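Long-range contact in ecdysteroid-phosphate phosphatase (Bombyx mori, PDB 3C7T), which removes the phosphate from inactive ecdysteroid phosphates, chiefly ecdysone 22-phosphate, to release the active hormones, and also acts as a protein tyrosine phosphatase: residues 14-28 with 37-51. Residues are numbered along the deposited sequence; the frame is centred on the assembly and turned at random.
Sequences ERVDLTYGPWVPHCF and DLNLPLKLAHRAGGK. With WO4 (tungstate(VI)ion), chain E.
Tyr20 OH and Asn39 N meet the same oxygen, Asp37 OD2, from opposite faces of the carboxylate. The phenol gives a short bond of 2.6 Å from Tyr20 OH to Asp37 OD2, with ring and carboxylate planes 78° apart. The bond from Asn39 N closes an Asx turn at the start of the type I turn 37-40. The other oxygen, OD1, forms a salt bridge with Arg255, and Ile249 of the second subunit also donates to OD2, so this corner lies at the dimer interface. Leu40 CD2 sits over one face of the Tyr20 ring, toward its rim, and also touches Val16 CG1 at 3.6 Å. The other methyl, CD1, reaches Cys27 SG. With an alanine here in place of Tyr20, Asp37 OD2 would lose the phenol donor and Leu40 CD2 its ring, which is likely to open a gap between the two segments. This is the histidine phosphatase (phosphoglycerate mutase-like) domain, and residues 14-28 follow the strand 5-11 and His12, which is phosphorylated during catalysis; Arg11, at the strand's end, is probably catalytic too. Arg15 faces that site. Its NE and NH2 grip Asp17 side-on, while Arg15 NH1 donates to tungstate O3 at 2.7 Å. Glu14 stretches the other way, with CG anti to the backbone N (chi1 180°). Its OE1 accepts from Asn39 ND2 at 2.9 Å, nearly in the amide plane, and also from Thr61. ND2 donates as well to Ile249 O of the second subunit. Farther along, Trp23 is sandwiched within its own segment by Val16 CG1 and Val24 CG2, and Leu44 CD1 meets its edge. Leu44 CD1 also touches Phe28 CZ at 3.7 Å. Lys51 CB lies over the centre of the Phe28 ring, 3.7 Å from the centroid, in a CH-pi contact; Val24 CG1 packs against the same carbon.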
loop_
_atom_site.group_PDB
_atom_site.type_symbol
_atom_site.label_atom_id
_atom_site.label_comp_id
_atom_site.label_asym_id
_atom_site.label_seq_id
_atom_site.Cartn_x
_atom_site.Cartn_y
_atom_site.Cartn_z
ATOM N N GLU A 14 -1.167 -9.159 0.473
ATOM C CA GLU A 14 -1.810 -9.073 1.799
ATOM C C GLU A 14 -3.256 -9.565 1.788
ATOM O O GLU A 14 -4.046 -9.151 0.940
ATOM C CB GLU A 14 -1.779 -7.612 2.284
ATOM C CG GLU A 14 -2.428 -7.389 3.652
ATOM C CD GLU A 14 -2.356 -5.945 4.119
ATOM O OE1 GLU A 14 -3.131 -5.087 3.621
ATOM O OE2 GLU A 14 -1.532 -5.678 5.023
ATOM N N ARG A 15 -3.592 -10.443 2.742
ATOM C CA ARG A 15 -4.930 -11.056 2.806
ATOM C C ARG A 15 -5.896 -10.274 3.697
ATOM O O ARG A 15 -5.522 -9.859 4.812
ATOM C CB ARG A 15 -4.801 -12.474 3.402
ATOM C CG ARG A 15 -4.191 -13.478 2.436
ATOM C CD ARG A 15 -3.792 -14.732 3.156
ATOM N NE ARG A 15 -4.915 -15.480 3.749
ATOM C CZ ARG A 15 -4.849 -16.772 4.097
ATOM N NH1 ARG A 15 -3.724 -17.454 3.924
ATOM N NH2 ARG A 15 -5.915 -17.398 4.617
ATOM N N VAL A 16 -7.158 -10.144 3.270
ATOM C CA VAL A 16 -8.150 -9.507 4.136
ATOM C C VAL A 16 -8.270 -10.268 5.477
ATOM O O VAL A 16 -8.277 -9.669 6.541
ATOM C CB VAL A 16 -9.563 -9.435 3.471
ATOM C CG1 VAL A 16 -10.611 -8.972 4.490
ATOM C CG2 VAL A 16 -9.527 -8.477 2.259
ATOM N N ASP A 17 -8.404 -11.589 5.417
ATOM C CA ASP A 17 -8.687 -12.390 6.640
ATOM C C ASP A 17 -7.559 -12.348 7.682
ATOM O O ASP A 17 -7.813 -12.550 8.883
ATOM C CB ASP A 17 -9.120 -13.825 6.283
ATOM C CG ASP A 17 -8.018 -14.657 5.645
ATOM O OD1 ASP A 17 -6.945 -14.144 5.272
ATOM O OD2 ASP A 17 -8.236 -15.882 5.461
ATOM N N LEU A 18 -6.336 -12.051 7.242
ATOM C CA LEU A 18 -5.214 -11.970 8.186
ATOM C C LEU A 18 -4.971 -10.553 8.693
ATOM O O LEU A 18 -4.228 -10.352 9.679
ATOM C CB LEU A 18 -3.920 -12.508 7.556
ATOM C CG LEU A 18 -3.929 -13.986 7.136
ATOM C CD1 LEU A 18 -2.541 -14.472 6.661
ATOM C CD2 LEU A 18 -4.495 -14.880 8.263
ATOM N N THR A 19 -5.572 -9.583 8.014
ATOM C CA THR A 19 -5.428 -8.173 8.363
ATOM C C THR A 19 -6.535 -7.687 9.285
ATOM O O THR A 19 -6.309 -6.782 10.093
ATOM C CB THR A 19 -5.439 -7.320 7.063
ATOM O OG1 THR A 19 -4.367 -7.757 6.228
ATOM C CG2 THR A 19 -5.297 -5.817 7.353
ATOM N N TYR A 20 -7.719 -8.297 9.156
ATOM C CA TYR A 20 -8.898 -7.932 9.942
ATOM C C TYR A 20 -9.374 -9.089 10.807
ATOM O O TYR A 20 -8.852 -10.172 10.731
ATOM C CB TYR A 20 -10.044 -7.537 9.007
ATOM C CG TYR A 20 -9.699 -6.355 8.109
ATOM C CD1 TYR A 20 -9.000 -6.546 6.915
ATOM C CD2 TYR A 20 -10.070 -5.056 8.466
ATOM C CE1 TYR A 20 -8.664 -5.451 6.074
ATOM C CE2 TYR A 20 -9.740 -3.962 7.629
ATOM C CZ TYR A 20 -9.048 -4.174 6.452
ATOM O OH TYR A 20 -8.737 -3.087 5.636
ATOM N N GLY A 21 -10.367 -8.827 11.635
ATOM C CA GLY A 21 -11.012 -9.869 12.432
ATOM C C GLY A 21 -12.236 -10.420 11.703
ATOM O O GLY A 21 -12.111 -10.884 10.561
ATOM N N PRO A 22 -13.420 -10.383 12.354
ATOM C CA PRO A 22 -14.637 -10.959 11.740
ATOM C C PRO A 22 -15.222 -10.051 10.646
ATOM O O PRO A 22 -16.324 -9.514 10.780
ATOM C CB PRO A 22 -15.589 -11.121 12.938
ATOM C CG PRO A 22 -15.172 -10.066 13.889
ATOM C CD PRO A 22 -13.686 -9.837 13.699
ATOM N N TRP A 23 -14.486 -9.885 9.549
ATOM C CA TRP A 23 -14.829 -8.844 8.572
ATOM C C TRP A 23 -16.132 -9.115 7.815
ATOM O O TRP A 23 -16.864 -8.168 7.503
ATOM C CB TRP A 23 -13.649 -8.564 7.594
ATOM C CG TRP A 23 -13.425 -9.645 6.636
ATOM C CD1 TRP A 23 -12.762 -10.825 6.863
ATOM C CD2 TRP A 23 -13.866 -9.680 5.271
ATOM N NE1 TRP A 23 -12.780 -11.599 5.721
ATOM C CE2 TRP A 23 -13.436 -10.917 4.726
ATOM C CE3 TRP A 23 -14.571 -8.780 4.446
ATOM C CZ2 TRP A 23 -13.700 -11.292 3.387
ATOM C CZ3 TRP A 23 -14.821 -9.157 3.088
ATOM C CH2 TRP A 23 -14.376 -10.397 2.585
ATOM N N VAL A 24 -16.461 -10.390 7.594
ATOM C CA VAL A 24 -17.683 -10.740 6.855
ATOM C C VAL A 24 -18.951 -10.350 7.645
ATOM O O VAL A 24 -19.743 -9.544 7.141
ATOM C CB VAL A 24 -17.665 -12.212 6.336
ATOM C CG1 VAL A 24 -19.033 -12.607 5.766
ATOM C CG2 VAL A 24 -16.559 -12.379 5.297
ATOM N N PRO A 25 -19.116 -10.842 8.896
ATOM C CA PRO A 25 -20.301 -10.392 9.619
ATOM C C PRO A 25 -20.279 -8.910 9.934
ATOM O O PRO A 25 -21.353 -8.291 10.046
ATOM C CB PRO A 25 -20.293 -11.234 10.917
ATOM C CG PRO A 25 -18.951 -11.709 11.080
ATOM C CD PRO A 25 -18.333 -11.811 9.691
ATOM N N HIS A 26 -19.089 -8.321 10.052
ATOM C CA HIS A 26 -19.041 -6.879 10.273
ATOM C C HIS A 26 -19.503 -6.049 9.051
ATOM O O HIS A 26 -20.221 -5.059 9.209
ATOM C CB HIS A 26 -17.643 -6.427 10.682
ATOM C CG HIS A 26 -17.579 -4.974 11.046
ATOM N ND1 HIS A 26 -18.001 -4.501 12.266
ATOM C CD2 HIS A 26 -17.115 -3.898 10.364
ATOM C CE1 HIS A 26 -17.837 -3.190 12.309
ATOM N NE2 HIS A 26 -17.302 -2.799 11.166
ATOM N N CYS A 27 -19.093 -6.464 7.856
ATOM C CA CYS A 27 -19.309 -5.667 6.635
ATOM C C CYS A 27 -20.609 -5.992 5.909
ATOM O O CYS A 27 -21.136 -5.164 5.173
ATOM C CB CYS A 27 -18.142 -5.855 5.665
ATOM S SG CYS A 27 -16.595 -5.133 6.296
ATOM N N PHE A 28 -21.126 -7.198 6.098
ATOM C CA PHE A 28 -22.358 -7.570 5.392
ATOM C C PHE A 28 -23.538 -7.178 6.246
ATOM O O PHE A 28 -23.642 -7.585 7.397
ATOM C CB PHE A 28 -22.388 -9.057 5.056
ATOM C CG PHE A 28 -21.695 -9.405 3.768
ATOM C CD1 PHE A 28 -20.316 -9.615 3.726
ATOM C CD2 PHE A 28 -22.427 -9.513 2.587
ATOM C CE1 PHE A 28 -19.681 -9.948 2.528
ATOM C CE2 PHE A 28 -21.806 -9.834 1.385
ATOM C CZ PHE A 28 -20.443 -10.055 1.346
ATOM N N ASP A 37 -13.745 -0.068 5.680
ATOM C CA ASP A 37 -12.347 0.313 5.879
ATOM C C ASP A 37 -11.754 0.619 4.523
ATOM O O ASP A 37 -12.106 -0.040 3.546
ATOM C CB ASP A 37 -11.572 -0.850 6.523
ATOM C CG ASP A 37 -10.175 -0.419 7.027
ATOM O OD1 ASP A 37 -10.088 0.135 8.136
ATOM O OD2 ASP A 37 -9.176 -0.663 6.313
ATOM N N LEU A 38 -10.836 1.587 4.455
ATOM C CA LEU A 38 -10.263 1.960 3.147
ATOM C C LEU A 38 -9.407 0.876 2.533
ATOM O O LEU A 38 -9.235 0.859 1.325
ATOM C CB LEU A 38 -9.460 3.258 3.210
ATOM C CG LEU A 38 -10.230 4.491 3.621
ATOM C CD1 LEU A 38 -9.202 5.623 3.727
ATOM C CD2 LEU A 38 -11.314 4.809 2.574
ATOM N N ASN A 39 -8.863 -0.018 3.359
ATOM C CA ASN A 39 -8.043 -1.094 2.852
ATOM C C ASN A 39 -8.877 -2.355 2.520
ATOM O O ASN A 39 -8.338 -3.381 2.102
ATOM C CB ASN A 39 -6.901 -1.378 3.859
ATOM C CG ASN A 39 -5.800 -2.230 3.287
ATOM O OD1 ASN A 39 -5.471 -2.140 2.100
ATOM N ND2 ASN A 39 -5.194 -3.061 4.147
ATOM N N LEU A 40 -10.204 -2.267 2.636
ATOM C CA LEU A 40 -11.072 -3.365 2.176
ATOM C C LEU A 40 -11.465 -3.204 0.688
ATOM O O LEU A 40 -11.441 -2.084 0.143
ATOM C CB LEU A 40 -12.343 -3.472 3.043
ATOM C CG LEU A 40 -12.170 -4.064 4.440
ATOM C CD1 LEU A 40 -13.385 -3.804 5.284
ATOM C CD2 LEU A 40 -11.880 -5.561 4.375
ATOM N N PRO A 41 -11.848 -4.313 0.030
ATOM C CA PRO A 41 -12.309 -4.184 -1.371
ATOM C C PRO A 41 -13.417 -3.143 -1.531
ATOM O O PRO A 41 -14.237 -2.966 -0.638
ATOM C CB PRO A 41 -12.839 -5.574 -1.692
ATOM C CG PRO A 41 -12.076 -6.495 -0.740
ATOM C CD PRO A 41 -11.892 -5.713 0.510
ATOM N N LEU A 42 -13.430 -2.446 -2.663
ATOM C CA LEU A 42 -14.498 -1.486 -2.958
ATOM C C LEU A 42 -15.870 -2.180 -3.055
ATOM O O LEU A 42 -16.894 -1.641 -2.606
ATOM C CB LEU A 42 -14.192 -0.763 -4.267
ATOM C CG LEU A 42 -13.028 0.236 -4.240
ATOM C CD1 LEU A 42 -12.711 0.725 -5.650
ATOM C CD2 LEU A 42 -13.384 1.388 -3.331
ATOM N N LYS A 43 -15.862 -3.370 -3.637
ATOM C CA LYS A 43 -17.067 -4.182 -3.795
ATOM C C LYS A 43 -16.606 -5.622 -3.886
ATOM O O LYS A 43 -15.439 -5.887 -4.163
ATOM C CB LYS A 43 -17.823 -3.791 -5.078
ATOM C CG LYS A 43 -17.114 -4.190 -6.374
ATOM C CD LYS A 43 -17.924 -3.785 -7.611
ATOM C CE LYS A 43 -19.043 -4.791 -7.891
ATOM N NZ LYS A 43 -19.915 -4.385 -9.047
ATOM N N LEU A 44 -17.527 -6.543 -3.651
ATOM C CA LEU A 44 -17.233 -7.964 -3.787
ATOM C C LEU A 44 -18.073 -8.522 -4.918
ATOM O O LEU A 44 -19.287 -8.344 -4.929
ATOM C CB LEU A 44 -17.545 -8.704 -2.486
ATOM C CG LEU A 44 -16.697 -8.278 -1.274
ATOM C CD1 LEU A 44 -17.178 -8.977 -0.017
ATOM C CD2 LEU A 44 -15.236 -8.560 -1.508
ATOM N N ALA A 45 -17.427 -9.188 -5.865
ATOM C CA ALA A 45 -18.124 -9.804 -6.983
ATOM C C ALA A 45 -19.012 -10.923 -6.500
ATOM O O ALA A 45 -18.713 -11.582 -5.500
ATOM C CB ALA A 45 -17.122 -10.359 -7.991
ATOM N N HIS A 46 -20.104 -11.156 -7.224
ATOM C CA HIS A 46 -20.956 -12.277 -6.907
ATOM C C HIS A 46 -20.171 -13.597 -7.025
ATOM O O HIS A 46 -19.351 -13.787 -7.934
ATOM C CB HIS A 46 -22.172 -12.295 -7.839
ATOM C CG HIS A 46 -22.952 -13.567 -7.767
ATOM N ND1 HIS A 46 -23.755 -13.889 -6.691
ATOM C CD2 HIS A 46 -23.036 -14.612 -8.629
ATOM C CE1 HIS A 46 -24.309 -15.072 -6.899
ATOM N NE2 HIS A 46 -23.894 -15.530 -8.069
ATOM N N ARG A 47 -20.430 -14.507 -6.094
ATOM C CA ARG A 47 -19.913 -15.872 -6.209
ATOM C C ARG A 47 -20.977 -16.811 -5.680
ATOM O O ARG A 47 -21.790 -16.421 -4.838
ATOM C CB ARG A 47 -18.604 -16.035 -5.440
ATOM C CG ARG A 47 -18.716 -15.815 -3.933
ATOM C CD ARG A 47 -17.336 -15.869 -3.278
ATOM N NE ARG A 47 -16.714 -17.194 -3.332
ATOM C CZ ARG A 47 -15.429 -17.417 -3.067
ATOM N NH1 ARG A 47 -14.632 -16.397 -2.775
ATOM N NH2 ARG A 47 -14.930 -18.648 -3.127
ATOM N N ALA A 48 -20.970 -18.042 -6.170
ATOM C CA ALA A 48 -22.009 -19.009 -5.808
ATOM C C ALA A 48 -22.121 -19.218 -4.304
ATOM O O ALA A 48 -23.220 -19.392 -3.784
ATOM C CB ALA A 48 -21.769 -20.336 -6.514
ATOM N N GLY A 49 -20.987 -19.199 -3.603
ATOM C CA GLY A 49 -20.964 -19.431 -2.161
ATOM C C GLY A 49 -21.298 -18.192 -1.345
ATOM O O GLY A 49 -21.351 -18.255 -0.142
ATOM N N GLY A 50 -21.529 -17.065 -2.010
ATOM C CA GLY A 50 -21.884 -15.819 -1.325
ATOM C C GLY A 50 -20.912 -15.467 -0.213
ATOM O O GLY A 50 -19.729 -15.799 -0.288
ATOM N N LYS A 51 -21.413 -14.834 0.846
ATOM C CA LYS A 51 -20.516 -14.347 1.901
ATOM C C LYS A 51 -19.751 -15.485 2.619
ATOM O O LYS A 51 -18.595 -15.307 3.018
ATOM C CB LYS A 51 -21.243 -13.400 2.865
ATOM C CG LYS A 51 -22.167 -14.058 3.846
ATOM C CD LYS A 51 -23.083 -13.047 4.519
ATOM C CE LYS A 51 -24.144 -13.784 5.322
ATOM N NZ LYS A 51 -25.072 -12.857 6.036
HETATM W W WO4 E . -0.531 -18.114 2.059
HETATM O O1 WO4 E . 1.261 -18.021 1.341
HETATM O O2 WO4 E . -0.275 -19.678 3.259
HETATM O O3 WO4 E . -1.183 -16.748 3.343
HETATM O O4 WO4 E . -1.946 -18.750 0.854
#